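Local coordinates for glutamic acid/alanine-rich protein (Trypanosoma congolense, PDB 2Y44), which is a helix-rich surface protein of the parasite, whose ectodomain probably forms part of the protein coat on its cell membrane, at residues A[30-35]-A[175-180]; A[101-106]-A[117-122]. All coordinates share one frame; numbering follows the deposited sequence.

Contact 1 of 2, residues A[30-35]-A[175-180]; sequences VSSARE and EAKYEA. Unlike the reference sequence in segment 175-180: Y178 (reference Ser).
K177 points its CG anti to the backbone N (chi1 163°) and bends at chi3 (74°), while S32 keeps OG beside its own backbone N (chi1 -68°); together these torsions bring the lysine ammonium to the serine hydroxyl. The pair bridges two long helices of the GARP ectodomain, 18-53 and 149-183, which run in the same general direction in a three-helix bundle completed by helix 57-107. K177 NZ donates to S32 OG at 3.0 Å, so the hydroxyl acts as acceptor in this bond; it also makes a weak hydrogen bond with A28 O one helical turn earlier. Lower down its chain, K177 rests on the opposing helix, with its CB 3.5 Å from the backbone oxygen S32 O.

E35, one turn beyond S32, covers the middle of the lysine. Its CB lies 3.7 Å from K177 CD, so the aliphatic parts of the two side chains meet where they cross. The extended E35 chain then carries its carboxylate over the same methylene. E35 OE2 and K177 NZ stay 4.0 Å apart, too far for a salt bridge, although the opposite charges probably still attract. On its own helix OE2 has a weak hydrogen bond from S31 OG and a long ion pair with R34 NH2, so its charge is probably shared with the arginine rather than paired with the lysine alone.

Beneath this polar bridge, small residues face the third helix: A33 packs on A74, E75 and V78, and A176 on A74. E35 also touches E181, further along helix 149-183. The closest approach of glutamate to lysine is carboxylate against methylene, E35 OE1 to K177 CD, at 3.4 Å.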
# COMPACT_ATOMS: atom_id res chain seq x y z
N VAL A 30 -8.21 -4.45 6.57
CA VAL A 30 -9.55 -4.98 6.85
C VAL A 30 -9.47 -6.32 7.57
O VAL A 30 -10.22 -6.54 8.53
CB VAL A 30 -10.42 -5.10 5.56
CG1 VAL A 30 -11.65 -6.02 5.78
CG2 VAL A 30 -10.84 -3.72 5.10
N SER A 31 -8.59 -7.22 7.12
CA SER A 31 -8.45 -8.53 7.81
C SER A 31 -7.93 -8.31 9.24
O SER A 31 -8.39 -8.97 10.19
CB SER A 31 -7.55 -9.48 7.04
OG SER A 31 -7.38 -10.71 7.74
N SER A 32 -6.94 -7.45 9.39
CA SER A 32 -6.43 -7.14 10.73
C SER A 32 -7.52 -6.62 11.65
O SER A 32 -7.58 -7.01 12.82
CB SER A 32 -5.28 -6.12 10.70
OG SER A 32 -4.12 -6.69 10.11
N ALA A 33 -8.34 -5.68 11.16
CA ALA A 33 -9.40 -5.10 12.05
C ALA A 33 -10.48 -6.13 12.38
O ALA A 33 -10.98 -6.15 13.51
CB ALA A 33 -10.06 -3.88 11.39
N ARG A 34 -10.72 -7.04 11.44
CA ARG A 34 -11.66 -8.14 11.68
C ARG A 34 -11.12 -9.04 12.78
O ARG A 34 -11.86 -9.39 13.69
CB ARG A 34 -11.93 -8.95 10.39
CG ARG A 34 -12.66 -10.28 10.64
CD ARG A 34 -12.47 -11.23 9.45
NE ARG A 34 -11.15 -11.86 9.49
CZ ARG A 34 -10.41 -12.16 8.43
NH1 ARG A 34 -10.87 -11.94 7.20
NH2 ARG A 34 -9.22 -12.71 8.60
N GLU A 35 -9.85 -9.41 12.70
CA GLU A 35 -9.27 -10.24 13.72
C GLU A 35 -9.25 -9.53 15.06
O GLU A 35 -9.45 -10.15 16.13
CB GLU A 35 -7.88 -10.68 13.33
CG GLU A 35 -7.89 -11.59 12.09
CD GLU A 35 -6.50 -12.05 11.73
OE1 GLU A 35 -5.84 -12.63 12.61
OE2 GLU A 35 -6.05 -11.81 10.59
N GLU A 175 -0.31 -4.10 14.16
CA GLU A 175 0.06 -3.89 15.59
C GLU A 175 -1.18 -3.88 16.46
O GLU A 175 -1.19 -4.45 17.56
CB GLU A 175 0.86 -2.60 15.78
CG GLU A 175 1.00 -2.13 17.27
CD GLU A 175 1.88 -3.05 18.12
OE1 GLU A 175 2.55 -3.98 17.57
OE2 GLU A 175 1.91 -2.83 19.36
N ALA A 176 -2.26 -3.31 15.94
CA ALA A 176 -3.50 -3.23 16.69
C ALA A 176 -4.09 -4.63 16.88
O ALA A 176 -4.51 -4.96 17.97
CB ALA A 176 -4.50 -2.30 15.98
N LYS A 177 -4.19 -5.40 15.80
CA LYS A 177 -4.54 -6.84 15.91
C LYS A 177 -3.68 -7.61 16.91
O LYS A 177 -4.20 -8.35 17.75
CB LYS A 177 -4.55 -7.53 14.55
CG LYS A 177 -4.50 -9.06 14.57
CD LYS A 177 -4.35 -9.59 13.14
CE LYS A 177 -2.93 -9.38 12.57
NZ LYS A 177 -2.94 -9.28 11.08
N TYR A 178 -2.35 -7.39 16.86
CA TYR A 178 -1.45 -8.09 17.75
C TYR A 178 -1.70 -7.74 19.24
O TYR A 178 -1.77 -8.62 20.09
CB TYR A 178 -0.01 -7.79 17.34
CG TYR A 178 1.04 -8.51 18.17
CD1 TYR A 178 1.24 -9.88 18.02
CD2 TYR A 178 1.74 -7.84 19.17
CE1 TYR A 178 2.19 -10.55 18.79
CE2 TYR A 178 2.72 -8.49 19.92
CZ TYR A 178 2.92 -9.84 19.74
OH TYR A 178 3.84 -10.50 20.54
N GLU A 179 -1.89 -6.47 19.54
CA GLU A 179 -2.26 -6.09 20.92
C GLU A 179 -3.61 -6.64 21.35
O GLU A 179 -3.77 -7.07 22.51
CB GLU A 179 -2.29 -4.59 21.06
CG GLU A 179 -0.92 -3.92 21.07
CD GLU A 179 -1.03 -2.47 21.48
OE1 GLU A 179 -1.08 -2.18 22.71
OE2 GLU A 179 -1.16 -1.64 20.58
N ALA A 180 -4.57 -6.68 20.41
CA ALA A 180 -5.94 -7.15 20.74
C ALA A 180 -5.88 -8.62 21.15
O ALA A 180 -6.41 -9.02 22.19
CB ALA A 180 -6.86 -6.98 19.55

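Contact 2 of 2, residues A[101-106]-A[117-122]; sequences ESLRLL and TAAKKC
A helical hairpin at the end of the molecule, made by the last turns of helix 57-107 and the short helix 113-120, brings L103 against A119 and C122, and L106 against A119. The two segments run antiparallel, and their closest backbone approach pairs L103 with A119, whose CA atoms are 5.2 Å apart. A119 is the pivot: its methyl carbon CB comes to 3.3 Å from the carbonyl oxygen L103 O, and to 3.7 Å from L106 CB. The helices can approach this closely because a single methyl group stands between their backbones.

L103 flanks this point of closest approach with both branches. Its CD2 faces A119 CB at 4.3 Å, whereas CD1 reaches toward the loop after the short helix and meets C122 SG at 4.0 Å. With SG anti to its backbone N (chi1 -165°), C122 presents its sulfur to the leucine and bonds it to C9 of helix 2-16. That N-terminal helix covers the hairpin: L103 packs on A12 and R16, L106 on V5 and A118 on Q6, while R16 NH1 hydrogen-bonds to C122 O.

No hydrogen bond or salt bridge joins the two segments. The hairpin is therefore held at this point by van der Waals contact, the alanine methyl lying against a backbone carbonyl and against leucine carbons, with the buried cystine sulfur beside L103, and the covalent bond from C122 to C9 ties it to the N-terminal helix.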
# COMPACT_ATOMS: atom_id res chain seq x y z
N GLU A 101 1.31 6.33 -22.81
CA GLU A 101 1.21 6.95 -24.13
C GLU A 101 2.59 7.20 -24.70
O GLU A 101 2.83 6.94 -25.89
CB GLU A 101 0.41 8.25 -24.08
CG GLU A 101 0.40 9.03 -25.40
CD GLU A 101 -0.36 8.31 -26.52
OE1 GLU A 101 -1.11 7.33 -26.27
OE2 GLU A 101 -0.22 8.77 -27.68
N SER A 102 3.52 7.64 -23.85
CA SER A 102 4.92 7.76 -24.30
C SER A 102 5.44 6.45 -24.89
O SER A 102 6.13 6.45 -25.93
CB SER A 102 5.84 8.24 -23.17
OG SER A 102 5.54 9.59 -22.82
N LEU A 103 5.11 5.34 -24.24
CA LEU A 103 5.70 4.06 -24.61
C LEU A 103 5.02 3.58 -25.88
O LEU A 103 5.69 3.05 -26.78
CB LEU A 103 5.52 3.05 -23.50
CG LEU A 103 6.57 3.20 -22.38
CD1 LEU A 103 6.05 2.53 -21.11
CD2 LEU A 103 7.95 2.70 -22.80
N ARG A 104 3.70 3.77 -25.97
CA ARG A 104 3.00 3.28 -27.19
C ARG A 104 3.39 4.05 -28.43
O ARG A 104 3.37 3.50 -29.53
CB ARG A 104 1.48 3.14 -27.04
CG ARG A 104 0.68 4.40 -27.05
CD ARG A 104 -0.86 4.09 -27.11
NE ARG A 104 -1.25 3.26 -25.96
CZ ARG A 104 -1.67 3.76 -24.80
NH1 ARG A 104 -1.88 5.05 -24.66
NH2 ARG A 104 -1.94 2.96 -23.78
N LEU A 105 3.78 5.31 -28.27
CA LEU A 105 4.28 6.10 -29.40
C LEU A 105 5.64 5.60 -29.84
O LEU A 105 5.93 5.50 -31.05
CB LEU A 105 4.30 7.60 -29.05
CG LEU A 105 2.93 8.28 -28.92
CD1 LEU A 105 3.12 9.64 -28.24
CD2 LEU A 105 2.18 8.40 -30.30
N LEU A 106 6.46 5.21 -28.86
CA LEU A 106 7.80 4.69 -29.16
C LEU A 106 7.70 3.35 -29.86
O LEU A 106 8.57 2.98 -30.63
CB LEU A 106 8.65 4.56 -27.88
CG LEU A 106 9.20 5.87 -27.33
CD1 LEU A 106 9.69 5.69 -25.84
CD2 LEU A 106 10.35 6.32 -28.22
N THR A 117 10.78 -2.45 -29.97
CA THR A 117 10.57 -3.72 -29.30
C THR A 117 10.49 -3.56 -27.78
O THR A 117 9.64 -4.19 -27.15
CB THR A 117 11.69 -4.71 -29.66
OG1 THR A 117 11.67 -4.95 -31.08
CG2 THR A 117 11.52 -6.03 -28.89
N ALA A 118 11.42 -2.79 -27.21
CA ALA A 118 11.44 -2.55 -25.76
C ALA A 118 10.13 -1.85 -25.36
O ALA A 118 9.51 -2.22 -24.34
CB ALA A 118 12.66 -1.69 -25.38
N ALA A 119 9.70 -0.89 -26.17
CA ALA A 119 8.42 -0.22 -25.93
C ALA A 119 7.20 -1.15 -26.10
O ALA A 119 6.31 -1.17 -25.24
CB ALA A 119 8.28 1.07 -26.75
N LYS A 120 7.18 -1.91 -27.19
CA LYS A 120 6.04 -2.76 -27.47
C LYS A 120 5.89 -3.84 -26.40
O LYS A 120 4.77 -4.14 -25.95
CB LYS A 120 6.16 -3.39 -28.86
CG LYS A 120 4.98 -4.28 -29.21
CD LYS A 120 5.32 -5.16 -30.42
CE LYS A 120 4.03 -5.87 -30.90
NZ LYS A 120 4.33 -6.54 -32.20
N LYS A 121 7.00 -4.41 -25.95
CA LYS A 121 6.93 -5.50 -25.00
C LYS A 121 6.68 -4.97 -23.58
O LYS A 121 6.44 -5.73 -22.66
CB LYS A 121 8.16 -6.40 -25.08
CG LYS A 121 9.43 -5.82 -24.51
CD LYS A 121 9.79 -6.53 -23.20
CE LYS A 121 9.25 -5.76 -21.99
NZ LYS A 121 9.75 -6.30 -20.71
N CYS A 122 6.54 -3.65 -23.44
CA CYS A 122 6.26 -3.09 -22.12
C CYS A 122 4.78 -3.14 -21.69
O CYS A 122 4.16 -2.13 -21.46
CB CYS A 122 6.84 -1.68 -21.95
SG CYS A 122 6.84 -1.24 -20.17

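The two contacts lie on opposite sides of the chain's centre, their own centres 43 Å apart and their nearest atoms about 31 Å apart, without touching. In sequence, contact 2 is nested within contact 1: residues 30-35 come first, then 101-106 and 117-122, and finally 175-180. Helix 57-107 connects the two regions, since A74 and V78 on it pack beside contact 1 and its last turns build contact 2. Contact 1 thus joins two long helices along the body of the elongated bundle, whereas contact 2 folds a short helix back at one end, where a disulfide from the loop just after that helix links it to the N-terminal helix of this ectodomain.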